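Thioesterase PA1618 (Pseudomonas aeruginosa, PDB 4QD8) is a hotdog-fold thioesterase of the PaaI family that probably hydrolyses acyl-CoA thioesters, perhaps including 1,4-dihydroxy-2-naphthoyl-CoA. Local coordinates at residues A[58-63]-A[87-92]; A[28-33]-A[99-104]; A[35-40]-A[68-73]; A[107-110]-A[115-118]. All blocks are in the same frame, centred on the assembly; numbering follows the deposited sequence.

In the fold
The four contacts describe a hotdog fold: helix 56-72 lies in the hollow of a curved antiparallel sheet. Contacts 1 and 3 use two parts of this helix, with centres about 15 Å apart. Leu-62 ties the first three contacts together, with its CD1 4.0 Å from Ala-39 CB and its CG 3.8 Å from Ala-102 CB. Contacts 2 and 3 lie closest, their centres about 8 Å apart, because strand 36-42 runs between strands 28-32 and 99-106. Contact 4 meets contact 3 where Trp-116 CZ2 lies 3.5 Å from Ala-70 CB. Contacts 1 and 3 both reach the second subunit. The protein was crystallised with phenacyl-CoA; hotdog thioesterases generally bind acyl-CoA at subunit interfaces.

Contact 1: residues A[58-63]-A[87-92]; sequences ASVVLA and VNANHL
Val-60 of helix 56-72 rests on Val-87 and Ala-89 of strand 80-91, where the central helix of the hotdog fold packs on its sheet. The axes of the two short segments come within 9.6 Å and run at 130° to each other. Val-60 carries the contact and divides its two methyl groups between the strand residues. CG1 stands anti to the backbone N (chi1 179°) and meets Val-87 tip to tip, 4.0 Å from Val-87 CG2. Val-87 CG1 lies slightly farther off, so Val-60 CG1 faces both branches. The other methyl, Val-60 CG2, lies 4.1 Å from Ala-89 CB. The small methyl of Ala-89 probably lets the helix residue sit low over the strand: the CA atoms of Val-60 and Ala-89 are 7.3 Å apart.

Farther along, the ring of His-91 swings in toward the helix. Its CE1 comes 4.5 Å from Val-60 CG2, at an oblique angle. Beyond this apolar touch, His-91 NE2 is hydrogen-bonded to Glu-64 OE1 of the second subunit. Strand 80-91 also pairs antiparallel with a strand of that subunit, so the sheet continues across the interface. Asn-88 points away from the helix, and its OD1 bonds to Arg-132 NH2 of the third subunit.

The strand thus sets Val-87 and Ala-89, held to Val-60 by dispersion and the exclusion of water, against Asn-88 on its other side. Asn-88 OD1 and His-91 NE2 reach other subunits. His-91 joins the two roles, since a carbon of the same ring touches Val-60.

Contact 2: residues A[28-33]-A[99-104]; sequences RFEAFD and RVTAVA
Arg-28 and Arg-99 stack their guanidinium groups face on face. The centres are 4.2 Å apart and the planes differ by 22°, while the two side chains cross at about a right angle. Arg-28 NH2 comes 3.7 Å from Arg-99 NE. Both chains bend at chi3 (71° in Arg-28, 69° in Arg-99), which brings the flat ends together.

The carboxylate of Glu-30 lies at the edge of the Arg-28 group and forms a salt bridge with it, though the modelled distance is too short to be trusted in detail. Glu-30 OE1 is also 4.4 Å from Arg-99 NE, too far for a salt bridge but close enough to feel the charge. This negative charge probably eases the pairing of the two arginines. Glu-30 OE2 instead accepts a bond of 2.5 Å from a water, which is also hydrogen-bonded to Thr-101 OG1 at 2.6 Å.

Ser-40, on the strand between, holds Arg-99 through a hydrogen bond from Arg-99 NH2 to its OG. Glu-30 OE1 is also modelled very close to Ser-40 OG, so that bond is doubtful in detail. A classic bulge lets Glu-30 and Ala-31 share Thr-38 as partner on strand 36-42. The arrangement is a surface cluster bridging next-but-one strands of the hotdog sheet, with strand 36-42 in the middle.

Contact 3: residues A[35-40]-A[68-73]; sequences ESLTAS and SMASYL
Leu-37 has by far the most surface buried here, and Ala-70 and Leu-73 supply most of the surface that it meets. Leu-37 projects from strand 36-42 toward the end of helix 56-72. Its CG is anti to the backbone N (chi1 -178°), and its chi2 of 59° leaves CD2 as the branch that extends farthest from the backbone. This one methyl makes all the close approaches.

Leu-37 CD2 lies 4.0 Å from Ala-70 N and 4.2 Å from Ala-70 CB. It reaches the helix backbone itself, which the small side chain of Ala-70 probably permits. The CA atoms of Leu-37 and Ala-70 are 6.9 Å apart. Leu-73 lies just past the last turn of the helix. Its CD1 is 4.1 Å from Leu-37 CD2, and the two leucine side chains cross at about a right angle. The base of Met-69 adds a marginal touch, with its CG 4.4 Å from Leu-37 CD2. The rest of Met-69 turns away, and that side chain also packs on Phe-29.

Around the contact, Leu-66 of the same helix and Trp-4 also pack on Leu-37, and Trp-4 touches Leu-73 as well. Ser-36 points away from the helix and bonds through its OG to Asp-33 OD1. On the helix, Tyr-72 stacks its ring on Phe-51 of the second subunit.

Only carbon atoms and a backbone N meet across the segments. The packing is therefore apolar: the terminal methyl of one extended leucine fits against the final turn of the helix, joining it to the sheet by shape and burial rather than by polar bonds.

Contact 4: residues A[107-110]-A[115-118]; sequences IHLG and VWDI
Ile-107 and His-108 share Val-115 as their partner in a classic beta bulge, in the hairpin of strands 108-109 and 113-121. Val-115 O accepts two bonds: Ile-107 N at 2.8 Å, tilted from the carbonyl plane, and His-108 N at 3.2 Å, in that plane on a lone pair. Val-115 N returns a bond of 2.8 Å to His-108 O.

The side chain of Ile-107 lies along the partner strand. Its CG1 is anti to the carbonyl carbon (chi1 -65°), and chi2 of -59° then carries CD1 to 3.7 Å from Asp-117 CB. Ile-107 CB itself meets Val-115 CG1 at 4.0 Å.

Leu-109 and Trp-116 approach each other at a slant. The chi2 of Leu-109 (-174°) extends CD1 and turns CD2 to the indole, 3.8 Å from Trp-116 CZ2. The His-108 ring lies with one face over Gly-110 N, 3.6 Å from the plane.

The two N-H groups that converge on Val-115 O probably steady the backbone where the chain turns at Ile-107. The hydrocarbon parts of Ile-107 and Leu-109 cover Asp-117, whose OD1 leads away to a salt bridge with Arg-119, and Trp-116, whose NE1 bonds to Ser-71 OG on helix 56-72.

Contact 1: residues A[58-63]-A[87-92]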
loop_
_atom_site.group_PDB
_atom_site.type_symbol
_atom_site.label_atom_id
_atom_site.label_comp_id
_atom_site.label_asym_id
_atom_site.label_seq_id
_atom_site.Cartn_x
_atom_site.Cartn_y
_atom_site.Cartn_z
ATOM N N ALA A 58 -10.999 8.500 -8.275
ATOM C CA ALA A 58 -10.934 8.781 -9.709
ATOM C C ALA A 58 -9.476 8.792 -10.185
ATOM O O ALA A 58 -9.173 8.322 -11.293
ATOM C CB ALA A 58 -11.641 10.104 -10.036
ATOM N N SER A 59 -8.569 9.313 -9.359
ATOM C CA SER A 59 -7.145 9.243 -9.672
ATOM C C SER A 59 -6.726 7.792 -9.823
ATOM O O SER A 59 -5.936 7.459 -10.714
ATOM C CB SER A 59 -6.285 9.898 -8.591
ATOM O OG SER A 59 -6.343 11.308 -8.694
ATOM N N VAL A 60 -7.270 6.933 -8.969
ATOM C CA VAL A 60 -6.923 5.517 -9.018
ATOM C C VAL A 60 -7.548 4.834 -10.254
ATOM O O VAL A 60 -6.900 3.996 -10.879
ATOM C CB VAL A 60 -7.237 4.792 -7.692
ATOM C CG1 VAL A 60 -6.888 3.292 -7.797
ATOM C CG2 VAL A 60 -6.432 5.426 -6.549
ATOM N N VAL A 61 -8.766 5.218 -10.642
ATOM C CA VAL A 61 -9.337 4.695 -11.894
ATOM C C VAL A 61 -8.409 5.018 -13.069
ATOM O O VAL A 61 -8.112 4.153 -13.902
ATOM C CB VAL A 61 -10.738 5.277 -12.208
ATOM C CG1 VAL A 61 -11.226 4.768 -13.581
ATOM C CG2 VAL A 61 -11.738 4.892 -11.136
ATOM N N LEU A 62 -7.949 6.262 -13.144
ATOM C CA LEU A 62 -7.020 6.640 -14.200
ATOM C C LEU A 62 -5.752 5.783 -14.146
ATOM O O LEU A 62 -5.322 5.223 -15.163
ATOM C CB LEU A 62 -6.671 8.121 -14.106
ATOM C CG LEU A 62 -5.664 8.628 -15.135
ATOM C CD1 LEU A 62 -6.123 8.297 -16.560
ATOM C CD2 LEU A 62 -5.480 10.143 -14.946
ATOM N N ALA A 63 -5.185 5.641 -12.953
ATOM C CA ALA A 63 -3.941 4.885 -12.796
ATOM C C ALA A 63 -4.134 3.432 -13.194
ATOM O O ALA A 63 -3.294 2.855 -13.908
ATOM C CB ALA A 63 -3.438 4.981 -11.358
ATOM N N VAL A 87 -3.250 -2.369 -5.598
ATOM C CA VAL A 87 -2.990 -1.001 -6.020
ATOM C C VAL A 87 -2.835 -0.142 -4.782
ATOM O O VAL A 87 -3.455 -0.400 -3.756
ATOM C CB VAL A 87 -4.116 -0.450 -6.947
ATOM C CG1 VAL A 87 -5.457 -0.305 -6.204
ATOM C CG2 VAL A 87 -3.681 0.871 -7.588
ATOM N N ASN A 88 -1.997 0.874 -4.878
ATOM C CA ASN A 88 -1.850 1.820 -3.779
ATOM C C ASN A 88 -1.541 3.187 -4.359
ATOM O O ASN A 88 -1.080 3.295 -5.488
ATOM C CB ASN A 88 -0.772 1.372 -2.787
ATOM C CG ASN A 88 0.596 1.189 -3.438
ATOM O OD1 ASN A 88 1.254 2.156 -3.824
ATOM N ND2 ASN A 88 1.007 -0.065 -3.599
ATOM N N ALA A 89 -1.836 4.237 -3.608
ATOM C CA ALA A 89 -1.576 5.587 -4.099
ATOM C C ALA A 89 -1.391 6.549 -2.941
ATOM O O ALA A 89 -2.052 6.422 -1.912
ATOM C CB ALA A 89 -2.732 6.056 -4.984
ATOM N N ASN A 90 -0.474 7.491 -3.112
ATOM C CA ASN A 90 -0.457 8.682 -2.246
ATOM C C ASN A 90 -1.101 9.851 -2.969
ATOM O O ASN A 90 -0.731 10.171 -4.095
ATOM C CB ASN A 90 0.974 9.054 -1.850
ATOM C CG ASN A 90 1.429 8.359 -0.589
ATOM O OD1 ASN A 90 1.378 8.926 0.516
ATOM N ND2 ASN A 90 1.873 7.125 -0.733
ATOM N N HIS A 91 -2.065 10.495 -2.308
ATOM C CA HIS A 91 -2.674 11.716 -2.795
ATOM C C HIS A 91 -1.855 12.905 -2.282
ATOM O O HIS A 91 -1.800 13.169 -1.080
ATOM C CB HIS A 91 -4.145 11.780 -2.334
ATOM C CG HIS A 91 -4.951 10.581 -2.731
ATOM N ND1 HIS A 91 -5.090 10.176 -4.048
ATOM C CD2 HIS A 91 -5.671 9.704 -1.994
ATOM C CE1 HIS A 91 -5.853 9.103 -4.095
ATOM N NE2 HIS A 91 -6.219 8.787 -2.866
ATOM N N LEU A 92 -1.180 13.579 -3.205
ATOM C CA LEU A 92 -0.184 14.598 -2.891
ATOM C C LEU A 92 -0.743 16.020 -2.873
ATOM O O LEU A 92 -0.443 16.803 -1.970
ATOM C CB LEU A 92 0.946 14.549 -3.911
ATOM C CG LEU A 92 1.568 13.170 -4.123
ATOM C CD1 LEU A 92 2.580 13.240 -5.248
ATOM C CD2 LEU A 92 2.213 12.673 -2.821
#

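Contact 2: residues A[28-33]-A[99-104]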
loop_
_atom_site.group_PDB
_atom_site.type_symbol
_atom_site.label_atom_id
_atom_site.label_comp_id
_atom_site.label_asym_id
_atom_site.label_seq_id
_atom_site.Cartn_x
_atom_site.Cartn_y
_atom_site.Cartn_z
ATOM N N ARG A 28 -8.503 9.605 -21.687
ATOM C CA ARG A 28 -7.982 9.675 -23.040
ATOM C C ARG A 28 -6.528 9.234 -23.042
ATOM O O ARG A 28 -5.692 9.861 -22.391
ATOM C CB ARG A 28 -8.104 11.116 -23.562
ATOM C CG ARG A 28 -7.640 11.311 -24.997
ATOM C CD ARG A 28 -7.745 12.776 -25.417
ATOM N NE ARG A 28 -6.752 13.620 -24.750
ATOM C CZ ARG A 28 -6.935 14.904 -24.450
ATOM N NH1 ARG A 28 -8.079 15.503 -24.748
ATOM N NH2 ARG A 28 -5.977 15.587 -23.835
ATOM N N PHE A 29 -6.228 8.147 -23.756
ATOM C CA PHE A 29 -4.835 7.769 -23.983
ATOM C C PHE A 29 -4.232 8.760 -24.964
ATOM O O PHE A 29 -4.783 8.961 -26.049
ATOM C CB PHE A 29 -4.745 6.333 -24.500
ATOM C CG PHE A 29 -5.135 5.320 -23.462
ATOM C CD1 PHE A 29 -6.466 5.003 -23.252
ATOM C CD2 PHE A 29 -4.170 4.729 -22.658
ATOM C CE1 PHE A 29 -6.836 4.093 -22.261
ATOM C CE2 PHE A 29 -4.521 3.824 -21.677
ATOM C CZ PHE A 29 -5.862 3.504 -21.473
ATOM N N GLU A 30 -3.117 9.378 -24.571
ATOM C CA GLU A 30 -2.604 10.575 -25.237
ATOM C C GLU A 30 -1.291 10.384 -25.960
ATOM O O GLU A 30 -1.036 11.016 -26.988
ATOM C CB GLU A 30 -2.339 11.658 -24.199
ATOM C CG GLU A 30 -3.438 11.852 -23.208
ATOM C CD GLU A 30 -3.514 13.275 -22.757
ATOM O OE1 GLU A 30 -4.606 13.869 -22.900
ATOM O OE2 GLU A 30 -2.480 13.791 -22.266
ATOM N N ALA A 31 -0.424 9.566 -25.381
ATOM C CA ALA A 31 0.958 9.500 -25.825
ATOM C C ALA A 31 1.605 8.208 -25.383
ATOM O O ALA A 31 1.165 7.569 -24.425
ATOM C CB ALA A 31 1.739 10.679 -25.273
ATOM N N PHE A 32 2.656 7.823 -26.095
ATOM C CA PHE A 32 3.500 6.726 -25.658
ATOM C C PHE A 32 4.909 6.902 -26.201
ATOM O O PHE A 32 5.133 7.663 -27.144
ATOM C CB PHE A 32 2.915 5.377 -26.079
ATOM C CG PHE A 32 2.991 5.103 -27.559
ATOM C CD1 PHE A 32 4.100 4.468 -28.106
ATOM C CD2 PHE A 32 1.940 5.464 -28.394
ATOM C CE1 PHE A 32 4.168 4.207 -29.469
ATOM C CE2 PHE A 32 1.996 5.206 -29.760
ATOM C CZ PHE A 32 3.116 4.577 -30.297
ATOM N N ASP A 33 5.865 6.225 -25.579
ATOM C CA ASP A 33 7.187 6.079 -26.180
ATOM C C ASP A 33 7.721 4.692 -25.865
ATOM O O ASP A 33 6.952 3.813 -25.483
ATOM C CB ASP A 33 8.154 7.208 -25.775
ATOM C CG ASP A 33 8.359 7.321 -24.271
ATOM O OD1 ASP A 33 8.116 6.344 -23.536
ATOM O OD2 ASP A 33 8.785 8.404 -23.817
ATOM N N ARG A 99 -7.292 19.197 -16.323
ATOM C CA ARG A 99 -7.152 17.750 -16.494
ATOM C C ARG A 99 -6.031 17.216 -15.617
ATOM O O ARG A 99 -5.112 17.947 -15.234
ATOM C CB ARG A 99 -6.860 17.393 -17.958
ATOM C CG ARG A 99 -7.929 17.843 -18.957
ATOM C CD ARG A 99 -7.560 17.438 -20.370
ATOM N NE ARG A 99 -7.621 15.993 -20.580
ATOM C CZ ARG A 99 -8.748 15.303 -20.721
ATOM N NH1 ARG A 99 -9.922 15.921 -20.663
ATOM N NH2 ARG A 99 -8.710 13.988 -20.916
ATOM N N VAL A 100 -6.115 15.929 -15.300
ATOM C CA VAL A 100 -5.036 15.263 -14.592
ATOM C C VAL A 100 -4.389 14.272 -15.558
ATOM O O VAL A 100 -5.085 13.538 -16.269
ATOM C CB VAL A 100 -5.527 14.586 -13.291
ATOM C CG1 VAL A 100 -6.660 13.608 -13.560
ATOM C CG2 VAL A 100 -4.366 13.913 -12.558
ATOM N N THR A 101 -3.059 14.286 -15.611
ATOM C CA THR A 101 -2.306 13.478 -16.575
ATOM C C THR A 101 -1.489 12.412 -15.849
ATOM O O THR A 101 -0.768 12.727 -14.903
ATOM C CB THR A 101 -1.362 14.376 -17.391
ATOM O OG1 THR A 101 -2.137 15.335 -18.123
ATOM C CG2 THR A 101 -0.542 13.554 -18.382
ATOM N N ALA A 102 -1.611 11.158 -16.289
ATOM C CA ALA A 102 -0.903 10.051 -15.653
ATOM C C ALA A 102 0.119 9.484 -16.627
ATOM O O ALA A 102 -0.170 9.331 -17.809
ATOM C CB ALA A 102 -1.888 8.963 -15.240
ATOM N N VAL A 103 1.313 9.179 -16.127
ATOM C CA VAL A 103 2.346 8.538 -16.953
ATOM C C VAL A 103 2.747 7.227 -16.292
ATOM O O VAL A 103 3.094 7.213 -15.114
ATOM C CB VAL A 103 3.583 9.438 -17.099
ATOM C CG1 VAL A 103 4.616 8.809 -18.041
ATOM C CG2 VAL A 103 3.183 10.807 -17.631
ATOM N N ALA A 104 2.693 6.133 -17.044
ATOM C CA ALA A 104 3.051 4.824 -16.512
ATOM C C ALA A 104 4.408 4.372 -17.035
ATOM O O ALA A 104 4.684 4.466 -18.237
ATOM C CB ALA A 104 1.986 3.787 -16.858
HETATM O O HOH W 1 -2.294 15.745 -20.736
#

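Contact 3: residues A[35-40]-A[68-73]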
loop_
_atom_site.group_PDB
_atom_site.type_symbol
_atom_site.label_atom_id
_atom_site.label_comp_id
_atom_site.label_asym_id
_atom_site.label_seq_id
_atom_site.Cartn_x
_atom_site.Cartn_y
_atom_site.Cartn_z
ATOM N N GLU A 35 9.239 3.536 -23.454
ATOM C CA GLU A 35 9.313 3.187 -22.038
ATOM C C GLU A 35 8.082 3.587 -21.250
ATOM O O GLU A 35 8.030 3.353 -20.051
ATOM C CB GLU A 35 10.473 3.913 -21.369
ATOM C CG GLU A 35 11.828 3.721 -21.975
ATOM C CD GLU A 35 12.818 4.683 -21.359
ATOM O OE1 GLU A 35 12.363 5.604 -20.644
ATOM O OE2 GLU A 35 14.038 4.524 -21.584
ATOM N N SER A 36 7.121 4.243 -21.885
ATOM C CA SER A 36 6.006 4.793 -21.103
ATOM C C SER A 36 4.724 4.931 -21.900
ATOM O O SER A 36 4.736 4.933 -23.132
ATOM C CB SER A 36 6.393 6.150 -20.504
ATOM O OG SER A 36 6.506 7.140 -21.515
ATOM N N LEU A 37 3.611 5.046 -21.176
ATOM C CA LEU A 37 2.300 5.238 -21.779
ATOM C C LEU A 37 1.611 6.327 -20.962
ATOM O O LEU A 37 1.741 6.354 -19.741
ATOM C CB LEU A 37 1.507 3.932 -21.743
ATOM C CG LEU A 37 0.109 3.940 -22.372
ATOM C CD1 LEU A 37 0.147 4.330 -23.850
ATOM C CD2 LEU A 37 -0.606 2.601 -22.174
ATOM N N THR A 38 0.909 7.238 -21.638
ATOM C CA THR A 38 0.350 8.430 -20.982
ATOM C C THR A 38 -1.148 8.556 -21.278
ATOM O O THR A 38 -1.574 8.359 -22.417
ATOM C CB THR A 38 1.080 9.713 -21.464
ATOM O OG1 THR A 38 2.474 9.646 -21.117
ATOM C CG2 THR A 38 0.464 10.966 -20.843
ATOM N N ALA A 39 -1.946 8.860 -20.246
ATOM C CA ALA A 39 -3.381 9.111 -20.406
ATOM C C ALA A 39 -3.774 10.259 -19.496
ATOM O O ALA A 39 -3.142 10.472 -18.471
ATOM C CB ALA A 39 -4.199 7.869 -20.039
ATOM N N SER A 40 -4.827 10.982 -19.862
ATOM C CA SER A 40 -5.312 12.087 -19.049
ATOM C C SER A 40 -6.808 11.961 -18.824
ATOM O O SER A 40 -7.479 11.162 -19.482
ATOM C CB SER A 40 -4.992 13.425 -19.708
ATOM O OG SER A 40 -5.788 13.603 -20.867
ATOM N N SER A 68 -3.312 -1.116 -16.490
ATOM C CA SER A 68 -3.886 -2.356 -17.013
ATOM C C SER A 68 -3.723 -2.426 -18.526
ATOM O O SER A 68 -3.430 -3.492 -19.081
ATOM C CB SER A 68 -5.358 -2.488 -16.636
ATOM O OG SER A 68 -5.487 -2.541 -15.224
ATOM N N MET A 69 -3.899 -1.290 -19.188
ATOM C CA MET A 69 -3.726 -1.235 -20.637
ATOM C C MET A 69 -2.261 -1.461 -20.984
ATOM O O MET A 69 -1.935 -2.185 -21.933
ATOM C CB MET A 69 -4.195 0.104 -21.197
ATOM C CG MET A 69 -4.235 0.140 -22.711
ATOM S SD MET A 69 -5.538 -0.943 -23.324
ATOM C CE MET A 69 -6.992 0.018 -22.901
ATOM N N ALA A 70 -1.370 -0.851 -20.211
ATOM C CA ALA A 70 0.064 -1.088 -20.391
ATOM C C ALA A 70 0.412 -2.584 -20.269
ATOM O O ALA A 70 1.186 -3.103 -21.073
ATOM C CB ALA A 70 0.865 -0.264 -19.416
ATOM N N SER A 71 -0.159 -3.276 -19.280
ATOM C CA SER A 71 0.060 -4.725 -19.146
ATOM C C SER A 71 -0.455 -5.499 -20.344
ATOM O O SER A 71 0.207 -6.416 -20.827
ATOM C CB SER A 71 -0.583 -5.270 -17.873
ATOM O OG SER A 71 0.304 -5.128 -16.793
ATOM N N TYR A 72 -1.633 -5.128 -20.825
ATOM C CA TYR A 72 -2.184 -5.782 -22.003
ATOM C C TYR A 72 -1.299 -5.662 -23.232
ATOM O O TYR A 72 -1.247 -6.584 -24.049
ATOM C CB TYR A 72 -3.591 -5.271 -22.281
ATOM C CG TYR A 72 -4.608 -6.187 -21.679
ATOM C CD1 TYR A 72 -4.946 -7.380 -22.312
ATOM C CD2 TYR A 72 -5.202 -5.893 -20.456
ATOM C CE1 TYR A 72 -5.873 -8.245 -21.757
ATOM C CE2 TYR A 72 -6.127 -6.748 -19.895
ATOM C CZ TYR A 72 -6.460 -7.921 -20.550
ATOM O OH TYR A 72 -7.386 -8.767 -19.991
ATOM N N LEU A 73 -0.567 -4.560 -23.329
ATOM C CA LEU A 73 0.320 -4.310 -24.467
ATOM C C LEU A 73 1.654 -5.027 -24.298
ATOM O O LEU A 73 2.504 -4.981 -25.187
ATOM C CB LEU A 73 0.575 -2.807 -24.619
ATOM C CG LEU A 73 -0.626 -1.940 -24.999
ATOM C CD1 LEU A 73 -0.319 -0.481 -24.829
ATOM C CD2 LEU A 73 -1.014 -2.230 -26.451
#

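Contact 4: residues A[107-110]-A[115-118]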
loop_
_atom_site.group_PDB
_atom_site.type_symbol
_atom_site.label_atom_id
_atom_site.label_comp_id
_atom_site.label_asym_id
_atom_site.label_seq_id
_atom_site.Cartn_x
_atom_site.Cartn_y
_atom_site.Cartn_z
ATOM N N ILE A 107 8.152 -1.053 -13.542
ATOM C CA ILE A 107 9.150 -1.335 -12.515
ATOM C C ILE A 107 9.642 -2.758 -12.723
ATOM O O ILE A 107 10.831 -3.056 -12.612
ATOM C CB ILE A 107 8.550 -1.214 -11.103
ATOM C CG1 ILE A 107 8.131 0.236 -10.851
ATOM C CG2 ILE A 107 9.549 -1.681 -10.031
ATOM C CD1 ILE A 107 9.279 1.225 -10.958
ATOM N N HIS A 108 8.708 -3.645 -13.026
ATOM C CA HIS A 108 9.054 -5.056 -13.198
ATOM C C HIS A 108 7.983 -5.788 -13.984
ATOM O O HIS A 108 6.807 -5.766 -13.618
ATOM C CB HIS A 108 9.287 -5.725 -11.830
ATOM C CG HIS A 108 9.485 -7.206 -11.896
ATOM N ND1 HIS A 108 10.496 -7.802 -12.630
ATOM C CD2 HIS A 108 8.803 -8.224 -11.314
ATOM C CE1 HIS A 108 10.424 -9.114 -12.491
ATOM N NE2 HIS A 108 9.405 -9.397 -11.706
ATOM N N LEU A 109 8.388 -6.441 -15.075
ATOM C CA LEU A 109 7.475 -7.302 -15.804
ATOM C C LEU A 109 7.908 -8.746 -15.627
ATOM O O LEU A 109 8.786 -9.219 -16.356
ATOM C CB LEU A 109 7.493 -6.956 -17.290
ATOM C CG LEU A 109 7.079 -5.531 -17.653
ATOM C CD1 LEU A 109 7.005 -5.422 -19.157
ATOM C CD2 LEU A 109 5.738 -5.181 -17.031
ATOM N N GLY A 110 7.319 -9.430 -14.656
ATOM C CA GLY A 110 7.666 -10.806 -14.365
ATOM C C GLY A 110 6.778 -11.720 -15.178
ATOM O O GLY A 110 5.962 -11.248 -15.980
ATOM N N VAL A 115 4.545 -4.897 -12.279
ATOM C CA VAL A 115 4.463 -3.757 -11.359
ATOM C C VAL A 115 4.715 -2.478 -12.161
ATOM O O VAL A 115 5.735 -2.353 -12.852
ATOM C CB VAL A 115 5.473 -3.895 -10.200
ATOM C CG1 VAL A 115 5.329 -2.722 -9.216
ATOM C CG2 VAL A 115 5.275 -5.211 -9.451
ATOM N N TRP A 116 3.780 -1.529 -12.064
ATOM C CA TRP A 116 3.833 -0.256 -12.785
ATOM C C TRP A 116 3.946 0.921 -11.813
ATOM O O TRP A 116 3.297 0.916 -10.762
ATOM C CB TRP A 116 2.554 -0.070 -13.619
ATOM C CG TRP A 116 2.434 -1.070 -14.730
ATOM C CD1 TRP A 116 1.696 -2.217 -14.726
ATOM C CD2 TRP A 116 3.107 -1.023 -15.990
ATOM N NE1 TRP A 116 1.868 -2.889 -15.921
ATOM C CE2 TRP A 116 2.729 -2.173 -16.714
ATOM C CE3 TRP A 116 4.003 -0.123 -16.577
ATOM C CZ2 TRP A 116 3.215 -2.448 -18.008
ATOM C CZ3 TRP A 116 4.480 -0.393 -17.873
ATOM C CH2 TRP A 116 4.081 -1.549 -18.561
ATOM N N ASP A 117 4.760 1.904 -12.188
ATOM C CA ASP A 117 4.923 3.158 -11.455
ATOM C C ASP A 117 4.072 4.186 -12.197
ATOM O O ASP A 117 4.271 4.400 -13.397
ATOM C CB ASP A 117 6.401 3.552 -11.489
ATOM C CG ASP A 117 6.661 4.939 -10.935
ATOM O OD1 ASP A 117 6.288 5.216 -9.781
ATOM O OD2 ASP A 117 7.276 5.743 -11.656
ATOM N N ILE A 118 3.098 4.805 -11.528
ATOM C CA ILE A 118 2.218 5.735 -12.237
ATOM C C ILE A 118 2.242 7.100 -11.558
ATOM O O ILE A 118 1.945 7.213 -10.367
ATOM C CB ILE A 118 0.789 5.175 -12.362
ATOM C CG1 ILE A 118 0.847 3.849 -13.127
ATOM C CG2 ILE A 118 -0.110 6.150 -13.135
ATOM C CD1 ILE A 118 -0.207 2.867 -12.729
#